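Local coordinates for galactose mutarotase-like protein (PDB 3OS7), which probably binds carbohydrate and may interconvert the anomers of aldose sugars as an aldose 1-epimerase, at residues 271-276 with 336-341; 201-206 with 231-236; 113-118 with 133-138. One frame throughout, in Å; residues are numbered along the deposited sequence. Where two conformers were deposited one is given.

Contact 1. Residues 271-276 with 336-341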
loop_
_atom_site.group_PDB
_atom_site.type_symbol
_atom_site.label_atom_id
_atom_site.label_comp_id
_atom_site.label_asym_id
_atom_site.label_seq_id
_atom_site.Cartn_x
_atom_site.Cartn_y
_atom_site.Cartn_z
ATOM N N LYS A 271 1.156 -21.875 13.515
ATOM C CA LYS A 271 -0.251 -22.070 13.134
ATOM C C LYS A 271 -0.423 -22.620 11.713
ATOM O O LYS A 271 -1.532 -22.682 11.199
ATOM C CB LYS A 271 -0.988 -20.742 13.292
ATOM C CG LYS A 271 -0.999 -20.234 14.719
ATOM C CD LYS A 271 -1.846 -21.168 15.591
ATOM C CE LYS A 271 -2.043 -20.643 16.999
ATOM N NZ LYS A 271 -3.007 -21.536 17.730
ATOM N N ASN A 272 0.676 -23.030 11.089
ATOM C CA ASN A 272 0.671 -23.561 9.722
ATOM C C ASN A 272 -0.071 -22.685 8.697
ATOM O O ASN A 272 -0.708 -23.203 7.771
ATOM C CB ASN A 272 0.105 -24.994 9.639
ATOM C CG ASN A 272 0.633 -25.735 8.406
ATOM O OD1 ASN A 272 1.841 -25.880 8.257
ATOM N ND2 ASN A 272 -0.255 -26.150 7.504
ATOM N N THR A 273 0.047 -21.382 8.868
ATOM C CA THR A 273 -0.636 -20.408 8.020
ATOM C C THR A 273 0.310 -19.329 7.503
ATOM O O THR A 273 1.148 -18.816 8.232
ATOM C CB THR A 273 -1.757 -19.715 8.841
ATOM O OG1 THR A 273 -2.557 -20.717 9.478
ATOM C CG2 THR A 273 -2.656 -18.823 7.960
ATOM N N ARG A 274 0.111 -18.950 6.231
ATOM C CA ARG A 274 0.887 -17.911 5.562
ATOM C C ARG A 274 -0.086 -16.851 5.036
ATOM O O ARG A 274 -1.094 -17.207 4.417
ATOM C CB ARG A 274 1.642 -18.525 4.376
ATOM C CG ARG A 274 2.421 -17.536 3.604
ATOM C CD ARG A 274 3.057 -18.127 2.381
ATOM N NE ARG A 274 4.039 -19.134 2.736
ATOM C CZ ARG A 274 3.927 -20.433 2.527
ATOM N NH1 ARG A 274 2.846 -20.932 1.965
ATOM N NH2 ARG A 274 4.909 -21.248 2.937
ATOM N N VAL A 275 0.213 -15.576 5.288
ATOM C CA VAL A 275 -0.482 -14.457 4.650
ATOM C C VAL A 275 0.349 -14.023 3.454
ATOM O O VAL A 275 1.555 -13.843 3.571
ATOM C CB VAL A 275 -0.693 -13.267 5.608
ATOM C CG1 VAL A 275 -1.141 -12.026 4.831
ATOM C CG2 VAL A 275 -1.739 -13.652 6.704
ATOM N N VAL A 276 -0.285 -13.943 2.292
ATOM C CA VAL A 276 0.426 -13.628 1.051
ATOM C C VAL A 276 -0.026 -12.283 0.487
ATOM O O VAL A 276 -1.235 -12.019 0.368
ATOM C CB VAL A 276 0.200 -14.721 -0.023
ATOM C CG1 VAL A 276 0.987 -14.383 -1.291
ATOM C CG2 VAL A 276 0.586 -16.117 0.495
ATOM N N LEU A 336 -4.254 -10.198 -1.819
ATOM C CA LEU A 336 -4.003 -10.596 -0.443
ATOM C C LEU A 336 -4.847 -11.851 -0.179
ATOM O O LEU A 336 -6.044 -11.856 -0.427
ATOM C CB LEU A 336 -4.444 -9.483 0.504
ATOM C CG LEU A 336 -3.520 -8.305 0.661
ATOM C CD1 LEU A 336 -4.247 -7.194 1.473
ATOM C CD2 LEU A 336 -2.245 -8.732 1.379
ATOM N N TYR A 337 -4.214 -12.890 0.340
ATOM C CA TYR A 337 -4.897 -14.151 0.630
ATOM C C TYR A 337 -4.166 -14.927 1.702
ATOM O O TYR A 337 -3.024 -14.615 2.054
ATOM C CB TYR A 337 -5.046 -15.025 -0.632
ATOM C CG TYR A 337 -3.812 -15.218 -1.497
ATOM C CD1 TYR A 337 -3.471 -14.277 -2.452
ATOM C CD2 TYR A 337 -3.033 -16.391 -1.415
ATOM C CE1 TYR A 337 -2.358 -14.451 -3.268
ATOM C CE2 TYR A 337 -1.945 -16.577 -2.232
ATOM C CZ TYR A 337 -1.598 -15.598 -3.155
ATOM O OH TYR A 337 -0.515 -15.735 -4.005
ATOM N N ILE A 338 -4.826 -15.956 2.199
ATOM C CA ILE A 338 -4.295 -16.814 3.253
ATOM C C ILE A 338 -4.137 -18.211 2.672
ATOM O O ILE A 338 -4.989 -18.678 1.896
ATOM C CB ILE A 338 -5.296 -16.887 4.449
ATOM C CG1 ILE A 338 -5.640 -15.488 4.951
ATOM C CG2 ILE A 338 -4.739 -17.774 5.593
ATOM C CD1 ILE A 338 -6.970 -15.405 5.745
ATOM N N GLU A 339 -3.065 -18.898 3.043
ATOM C CA GLU A 339 -2.915 -20.289 2.596
ATOM C C GLU A 339 -2.264 -21.135 3.667
ATOM O O GLU A 339 -1.633 -20.608 4.606
ATOM C CB GLU A 339 -2.178 -20.359 1.244
ATOM C CG GLU A 339 -0.791 -19.847 1.289
ATOM C CD GLU A 339 -0.057 -19.825 -0.054
ATOM O OE1 GLU A 339 -0.672 -19.753 -1.138
ATOM O OE2 GLU A 339 1.191 -19.841 0.004
ATOM N N ASN A 340 -2.468 -22.444 3.550
ATOM C CA ASN A 340 -1.839 -23.412 4.454
ATOM C C ASN A 340 -0.394 -23.540 4.094
ATOM O O ASN A 340 -0.049 -23.414 2.937
ATOM C CB ASN A 340 -2.498 -24.790 4.327
ATOM C CG ASN A 340 -3.922 -24.792 4.777
ATOM O OD1 ASN A 340 -4.331 -23.950 5.573
ATOM N ND2 ASN A 340 -4.710 -25.733 4.253
HETATM N N MSE A 341 0.457 -23.776 5.075
HETATM C CA MSE A 341 1.867 -24.042 4.810
HETATM C C MSE A 341 2.098 -25.542 4.732
HETATM O O MSE A 341 1.265 -26.345 5.165
HETATM O OXT MSE A 341 3.142 -25.992 4.251
HETATM C CB MSE A 341 2.742 -23.440 5.916
HETATM C CG MSE A 341 2.635 -21.935 5.999
HETATM SE SE MSE A 341 3.629 -21.127 7.419
HETATM C CE MSE A 341 5.383 -21.995 7.178
HETATM O O HOH W 1 4.332 -24.151 2.085
#

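Contact 2. Residues 201-206 with 231-236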
loop_
_atom_site.group_PDB
_atom_site.type_symbol
_atom_site.label_atom_id
_atom_site.label_comp_id
_atom_site.label_asym_id
_atom_site.label_seq_id
_atom_site.Cartn_x
_atom_site.Cartn_y
_atom_site.Cartn_z
ATOM N N CYS A 201 6.263 -14.949 13.837
ATOM C CA CYS A 201 6.054 -14.546 12.449
ATOM C C CYS A 201 7.358 -14.252 11.723
ATOM O O CYS A 201 8.205 -13.533 12.241
ATOM C CB CYS A 201 5.160 -13.334 12.368
ATOM S SG CYS A 201 3.460 -13.705 12.858
ATOM N N ARG A 202 7.477 -14.788 10.501
ATOM C CA ARG A 202 8.620 -14.506 9.634
ATOM C C ARG A 202 8.139 -13.821 8.367
ATOM O O ARG A 202 7.137 -14.241 7.785
ATOM C CB ARG A 202 9.324 -15.777 9.225
ATOM C CG ARG A 202 9.768 -16.663 10.368
ATOM C CD ARG A 202 10.965 -16.095 11.030
ATOM N NE ARG A 202 11.713 -17.115 11.754
ATOM C CZ ARG A 202 13.005 -17.015 12.049
ATOM N NH1 ARG A 202 13.704 -15.930 11.677
ATOM N NH2 ARG A 202 13.610 -18.010 12.699
ATOM N N VAL A 203 8.862 -12.796 7.938
ATOM C CA VAL A 203 8.524 -12.064 6.707
ATOM C C VAL A 203 9.503 -12.408 5.562
ATOM O O VAL A 203 10.710 -12.332 5.737
ATOM C CB VAL A 203 8.475 -10.541 6.921
ATOM C CG1 VAL A 203 8.220 -9.839 5.578
ATOM C CG2 VAL A 203 7.320 -10.186 7.898
ATOM N N LYS A 204 8.956 -12.822 4.412
ATOM C CA LYS A 204 9.743 -13.012 3.178
ATOM C C LYS A 204 9.314 -11.972 2.170
ATOM O O LYS A 204 8.161 -11.574 2.150
ATOM C CB LYS A 204 9.520 -14.404 2.593
ATOM C CG LYS A 204 9.975 -15.521 3.535
ATOM C CD LYS A 204 9.459 -16.882 3.088
ATOM C CE LYS A 204 10.016 -17.972 3.981
ATOM N NZ LYS A 204 9.674 -19.319 3.471
ATOM N N ILE A 205 10.255 -11.495 1.385
ATOM C CA ILE A 205 10.012 -10.474 0.376
ATOM C C ILE A 205 10.905 -10.784 -0.818
ATOM O O ILE A 205 12.082 -11.075 -0.641
ATOM C CB ILE A 205 10.372 -9.045 0.857
ATOM C CG1 ILE A 205 9.681 -8.687 2.173
ATOM C CG2 ILE A 205 10.004 -8.002 -0.232
ATOM C CD1 ILE A 205 10.208 -7.358 2.802
ATOM N N SER A 206 10.371 -10.636 -2.034
ATOM C CA SER A 206 11.136 -10.973 -3.254
ATOM C C SER A 206 12.060 -9.815 -3.647
ATOM O O SER A 206 11.863 -9.167 -4.665
ATOM C CB SER A 206 10.171 -11.355 -4.390
ATOM O OG SER A 206 9.267 -10.311 -4.704
ATOM N N LYS A 231 19.383 -11.191 3.679
ATOM C CA LYS A 231 19.357 -12.419 2.908
ATOM C C LYS A 231 18.214 -13.317 3.287
ATOM O O LYS A 231 17.728 -14.078 2.456
ATOM C CB LYS A 231 20.680 -13.172 3.070
ATOM C CG LYS A 231 21.845 -12.390 2.484
ATOM C CD LYS A 231 23.120 -13.266 2.385
ATOM C CE LYS A 231 24.346 -12.422 2.057
ATOM N NZ LYS A 231 25.644 -13.179 2.060
ATOM N N GLU A 232 17.750 -13.201 4.535
ATOM C CA GLU A 232 16.675 -14.051 5.036
ATOM C C GLU A 232 15.320 -13.726 4.400
ATOM O O GLU A 232 14.413 -14.555 4.397
ATOM C CB GLU A 232 16.542 -13.912 6.549
ATOM C CG GLU A 232 17.789 -14.333 7.400
ATOM C CD GLU A 232 17.662 -13.843 8.899
ATOM O OE1 GLU A 232 16.545 -13.905 9.503
ATOM O OE2 GLU A 232 18.678 -13.385 9.476
ATOM N N TYR A 233 15.171 -12.527 3.861
ATOM C CA TYR A 233 13.935 -12.232 3.139
ATOM C C TYR A 233 13.688 -13.213 1.985
ATOM O O TYR A 233 12.548 -13.420 1.613
ATOM C CB TYR A 233 13.883 -10.793 2.629
ATOM C CG TYR A 233 13.721 -9.736 3.688
ATOM C CD1 TYR A 233 12.575 -9.683 4.485
ATOM C CD2 TYR A 233 14.688 -8.752 3.861
ATOM C CE1 TYR A 233 12.422 -8.700 5.430
ATOM C CE2 TYR A 233 14.538 -7.763 4.827
ATOM C CZ TYR A 233 13.405 -7.744 5.592
ATOM O OH TYR A 233 13.219 -6.772 6.547
ATOM N N LEU A 234 14.763 -13.770 1.413
ATOM C CA LEU A 234 14.686 -14.705 0.289
ATOM C C LEU A 234 14.785 -16.177 0.707
ATOM O O LEU A 234 14.632 -17.073 -0.141
ATOM C CB LEU A 234 15.794 -14.413 -0.691
ATOM C CG LEU A 234 15.740 -13.079 -1.428
ATOM C CD1 LEU A 234 17.127 -12.808 -2.132
ATOM C CD2 LEU A 234 14.564 -13.019 -2.402
ATOM N N GLU A 235 15.034 -16.426 1.986
ATOM C CA GLU A 235 15.235 -17.808 2.464
ATOM C C GLU A 235 14.241 -18.144 3.552
ATOM O O GLU A 235 13.112 -18.425 3.221
ATOM C CB GLU A 235 16.683 -18.061 2.863
ATOM C CG GLU A 235 17.638 -18.065 1.647
ATOM C CD GLU A 235 17.275 -19.080 0.551
ATOM O OE1 GLU A 235 16.847 -20.212 0.867
ATOM O OE2 GLU A 235 17.442 -18.742 -0.644
ATOM N N ASN A 236 14.591 -18.108 4.831
ATOM C CA ASN A 236 13.648 -18.541 5.845
ATOM C C ASN A 236 12.770 -17.440 6.440
ATOM O O ASN A 236 11.869 -17.724 7.205
ATOM C CB ASN A 236 14.362 -19.316 6.946
ATOM C CG ASN A 236 14.886 -20.668 6.464
ATOM O OD1 ASN A 236 16.060 -20.944 6.581
ATOM N ND2 ASN A 236 14.002 -21.496 5.907
HETATM O O HOH W 2 11.585 -18.999 1.075
HETATM O O HOH W 3 10.962 -21.224 4.896
#

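Contact 3. Residues 113-118 with 133-138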
loop_
_atom_site.group_PDB
_atom_site.type_symbol
_atom_site.label_atom_id
_atom_site.label_comp_id
_atom_site.label_asym_id
_atom_site.label_seq_id
_atom_site.Cartn_x
_atom_site.Cartn_y
_atom_site.Cartn_z
ATOM N N LYS A 113 -4.704 9.686 0.610
ATOM C CA LYS A 113 -4.956 8.777 1.734
ATOM C C LYS A 113 -5.789 9.426 2.849
ATOM O O LYS A 113 -6.373 8.720 3.655
ATOM C CB LYS A 113 -3.646 8.286 2.367
ATOM C CG LYS A 113 -2.778 9.370 2.992
ATOM C CD LYS A 113 -1.398 8.801 3.445
ATOM C CE LYS A 113 -0.729 9.722 4.390
ATOM N NZ LYS A 113 -0.727 11.124 3.958
ATOM N N ASN A 114 -5.768 10.756 2.915
ATOM C CA ASN A 114 -6.515 11.503 3.956
ATOM C C ASN A 114 -7.847 12.036 3.455
ATOM O O ASN A 114 -8.614 12.615 4.219
ATOM C CB ASN A 114 -5.696 12.706 4.437
ATOM C CG ASN A 114 -4.282 12.342 4.894
ATOM O OD1 ASN A 114 -3.342 12.449 4.119
ATOM N ND2 ASN A 114 -4.128 11.942 6.158
ATOM N N SER A 115 -8.120 11.868 2.169
ATOM C CA SER A 115 -9.203 12.592 1.488
ATOM C C SER A 115 -10.455 11.760 1.324
ATOM O O SER A 115 -10.426 10.549 1.494
ATOM C CB SER A 115 -8.700 13.065 0.127
ATOM O OG SER A 115 -7.702 14.035 0.333
ATOM N N LYS A 116 -11.572 12.414 1.020
ATOM C CA LYS A 116 -12.836 11.694 0.826
ATOM C C LYS A 116 -12.925 11.121 -0.571
ATOM O O LYS A 116 -12.730 11.830 -1.542
ATOM C CB LYS A 116 -14.038 12.612 1.029
ATOM C CG LYS A 116 -14.134 13.206 2.412
ATOM C CD LYS A 116 -15.529 13.826 2.638
ATOM C CE LYS A 116 -15.492 14.771 3.824
ATOM N NZ LYS A 116 -16.868 15.211 4.218
ATOM N N TRP A 117 -13.202 9.826 -0.649
ATOM C CA TRP A 117 -13.458 9.149 -1.882
ATOM C C TRP A 117 -14.943 8.867 -1.948
ATOM O O TRP A 117 -15.622 8.883 -0.911
ATOM C CB TRP A 117 -12.673 7.845 -1.939
ATOM C CG TRP A 117 -11.182 7.999 -2.038
ATOM C CD1 TRP A 117 -10.360 8.707 -1.182
ATOM C CD2 TRP A 117 -10.301 7.330 -2.956
ATOM N NE1 TRP A 117 -9.054 8.566 -1.556
ATOM C CE2 TRP A 117 -8.984 7.728 -2.639
ATOM C CE3 TRP A 117 -10.504 6.488 -4.045
ATOM C CZ2 TRP A 117 -7.872 7.287 -3.363
ATOM C CZ3 TRP A 117 -9.410 6.060 -4.762
ATOM C CH2 TRP A 117 -8.110 6.464 -4.422
ATOM N N THR A 118 -15.455 8.616 -3.149
ATOM C CA THR A 118 -16.868 8.309 -3.326
ATOM C C THR A 118 -17.033 6.896 -3.842
ATOM O O THR A 118 -16.150 6.372 -4.520
ATOM C CB THR A 118 -17.531 9.305 -4.234
ATOM O OG1 THR A 118 -16.878 9.305 -5.492
ATOM C CG2 THR A 118 -17.420 10.717 -3.616
ATOM N N VAL A 133 -14.137 2.464 -5.406
ATOM C CA VAL A 133 -14.189 3.838 -4.919
ATOM C C VAL A 133 -13.346 4.674 -5.848
ATOM O O VAL A 133 -12.390 4.184 -6.438
ATOM C CB VAL A 133 -13.681 3.999 -3.441
ATOM C CG1 VAL A 133 -14.664 3.324 -2.473
ATOM C CG2 VAL A 133 -12.221 3.454 -3.274
ATOM N N VAL A 134 -13.718 5.928 -6.006
ATOM C CA VAL A 134 -12.943 6.850 -6.810
ATOM C C VAL A 134 -12.653 8.144 -6.077
ATOM O O VAL A 134 -13.372 8.540 -5.146
ATOM C CB VAL A 134 -13.645 7.204 -8.142
ATOM C CG1 VAL A 134 -13.794 5.965 -9.025
ATOM C CG2 VAL A 134 -14.980 7.868 -7.895
ATOM N N PHE A 135 -11.563 8.766 -6.481
ATOM C CA PHE A 135 -11.193 10.092 -6.032
ATOM C C PHE A 135 -11.047 10.988 -7.248
ATOM O O PHE A 135 -10.196 10.741 -8.100
ATOM C CB PHE A 135 -9.855 10.076 -5.310
ATOM C CG PHE A 135 -9.456 11.440 -4.815
ATOM C CD1 PHE A 135 -10.091 12.002 -3.726
ATOM C CD2 PHE A 135 -8.525 12.176 -5.470
ATOM C CE1 PHE A 135 -9.764 13.261 -3.296
ATOM C CE2 PHE A 135 -8.197 13.455 -5.057
ATOM C CZ PHE A 135 -8.806 13.993 -3.974
ATOM N N ASP A 136 -11.873 12.022 -7.305
ATOM C CA ASP A 136 -11.865 12.992 -8.400
ATOM C C ASP A 136 -11.130 14.255 -7.970
ATOM O O ASP A 136 -11.548 14.959 -7.040
ATOM C CB ASP A 136 -13.289 13.332 -8.799
ATOM C CG ASP A 136 -14.080 12.111 -9.263
ATOM O OD1 ASP A 136 -13.629 11.449 -10.227
ATOM O OD2 ASP A 136 -15.148 11.817 -8.667
ATOM N N PHE A 137 -10.000 14.520 -8.614
ATOM C CA PHE A 137 -9.194 15.684 -8.302
ATOM C C PHE A 137 -9.489 16.731 -9.370
ATOM O O PHE A 137 -9.147 16.540 -10.542
ATOM C CB PHE A 137 -7.714 15.323 -8.285
ATOM C CG PHE A 137 -6.807 16.450 -7.822
ATOM C CD1 PHE A 137 -6.766 16.837 -6.486
ATOM C CD2 PHE A 137 -5.941 17.075 -8.704
ATOM C CE1 PHE A 137 -5.918 17.833 -6.069
ATOM C CE2 PHE A 137 -5.098 18.078 -8.281
ATOM C CZ PHE A 137 -5.067 18.455 -6.977
ATOM N N THR A 138 -10.129 17.818 -8.960
ATOM C CA THR A 138 -10.562 18.864 -9.876
ATOM C C THR A 138 -9.826 20.172 -9.661
ATOM O O THR A 138 -9.108 20.359 -8.689
ATOM C CB THR A 138 -12.074 19.168 -9.730
ATOM O OG1 THR A 138 -12.293 19.889 -8.524
ATOM C CG2 THR A 138 -12.897 17.896 -9.720
HETATM O O HOH W 4 -15.607 11.463 -6.128
#

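Contact 1. Residues 271-276 with 336-341
Val276 lies over the ring of Tyr337 where the end of strand 329-340, close to the C-terminus, pairs antiparallel with strand 273-279 in the beta-sandwich. Its CB stands 3.8 Å from the centroid of the Tyr337 ring, a CH-pi contact offset toward the rim. The Tyr337 ring reaches this place because CG sits between the backbone N and the carbonyl carbon (chi1 48°). Its hydroxyl is hydrogen-bonded to Glu278. The backbone ladder is regular: Val276 N gives a nearly straight bond of 2.8 Å to Tyr337 O, and Arg274 pairs with Glu339 through bonds in both directions. On the face with Val275 and Ile338, packing is tight. There the methyl CG2 of Thr273 meets CG2 of Ile338 at 3.3 Å.

Toward the chain end the backbone pairing continues, Met341 N to Asn272 O at 3.0 Å, but Asn272, Asn340 and Met341 are exposed. Asn272 ND2 donates a hydrogen bond of 2.8 Å to Met341 O, which lies 22° out of the amide plane. Met341, a selenomethionine, lays CG over one face of the Arg274 guanidinium. A water joins Arg274 NH2 to Met341 OXT. Arg274 NH1 meets OE2 of Glu339 at 2.8 Å, on the anti side of the carboxylate, with the two planar groups 86° apart. Arg274 NE makes a second salt bridge, to Glu267. These acids probably balance the positive charge, with the C-terminal carboxylate adding to the negative field.

Contact 2. Residues 201-206 with 231-236
Ile205 and Tyr233 join residues 202-205 of strand 201-213 to a short turn whose residues 231-234 have helical backbone angles. Glu232 comes first along the turn. Its OE1 lies 4.1 Å from Arg202 NH1, too far for a salt bridge. The approach is doubtful, because Arg202 has two conformers; in the one given, NH1 makes a weak hydrogen bond to Gly237 O.

Tyr233 follows and has the largest share of the contact. Its carbonyl O accepts a hydrogen bond of 3.0 Å from Ile205 N and also lies close to Lys204 CA. Its side chain runs beside that of Ile205, both pointing the same way. CD1 of Ile205 sits over the ring face, 4.1 Å from the Tyr233 centroid, in a CH-pi contact. Leu234 then turns its CD2 back to Ile205 O, at 3.6 Å.

The carbonyl O of Glu235, in the conformer given, lies 3.2 Å from Lys204 CE and takes a bond from a water that accepts from Lys204 NZ. The lysine chain is extended beyond CG (chi2 167°), which lays it alongside the Glu235 and Asn236 backbone. A second water accepts from both Lys204 NZ and Asn236 ND2. NZ also forms a salt bridge with Glu267, so it has at least three partners.

The turn lies in the loop between strands 222-224 and 246-256. Tyr233 meets Phe249 of the latter strand and Ile288 of strand 285-289, while strand 201-213 pairs with strand 263-268.

Contact 3. Residues 113-118 with 133-138
A single antiparallel pair, Thr118 with Val134, sits at the open end of the hairpin of strands 118-125 and 128-137, with an aromatic contact beside it. The hairpin is part of the large antiparallel beta-sandwich of the galactose mutarotase-like fold. Residues 113-117 are the loop leading into the hairpin, and residues 115-118 run at 114° to residues 133-136. The pair is hydrogen-bonded in both directions. Thr118 N gives a bond of 2.9 Å to Val134 O, and Val134 N returns one to Thr118 O.

Next to it, the indole of Trp117 lies against the strand. Phe135 CB stands over the centre of the six-membered ring of Trp117, 3.6 Å from its centroid. CG of Phe135 is anti to the backbone N (chi1 -179°), which directs the phenyl ring toward the loop instead of over the indole. The Trp117 five-membered ring and the phenyl ring meet obliquely; their planes are at 44°. Val133 CG2 touches Trp117 CE3 at 3.6 Å. Trp117 NE1 is satisfied by Ile112 O, which anchors the indole to the loop. Strand 151-160 pairs with the other edge of strand 128-137, and its Phe153 and Leu155 also touch the Trp117 side chain.

The phenyl ring ends against the loop. CE1 of Phe135 meets CB of Ser115 at 3.6 Å, and Lys116 O lies at the ring edge, 3.4 Å from Phe135 CD1.

Contacts 1 and 2 are neighbours, with centres 14 Å apart and nearest atoms about 5 Å apart. Glu267 connects them: it forms salt bridges with Arg274 of contact 1 and with Lys204 of contact 2. Strand 263-268 pairs with both strand 201-213 and strand 273-279. Contact 3 lies on the opposite side of the chain's centre, its centre 32 Å from that of contact 1 and 35 Å from that of contact 2. Strand 329-340 leads back toward it through strands 163-172 and 151-160. A bound 1,2-ethanediol, probably from crystallisation, is about 5 Å from the Val134 side chain. No sugar site is identified at these contacts.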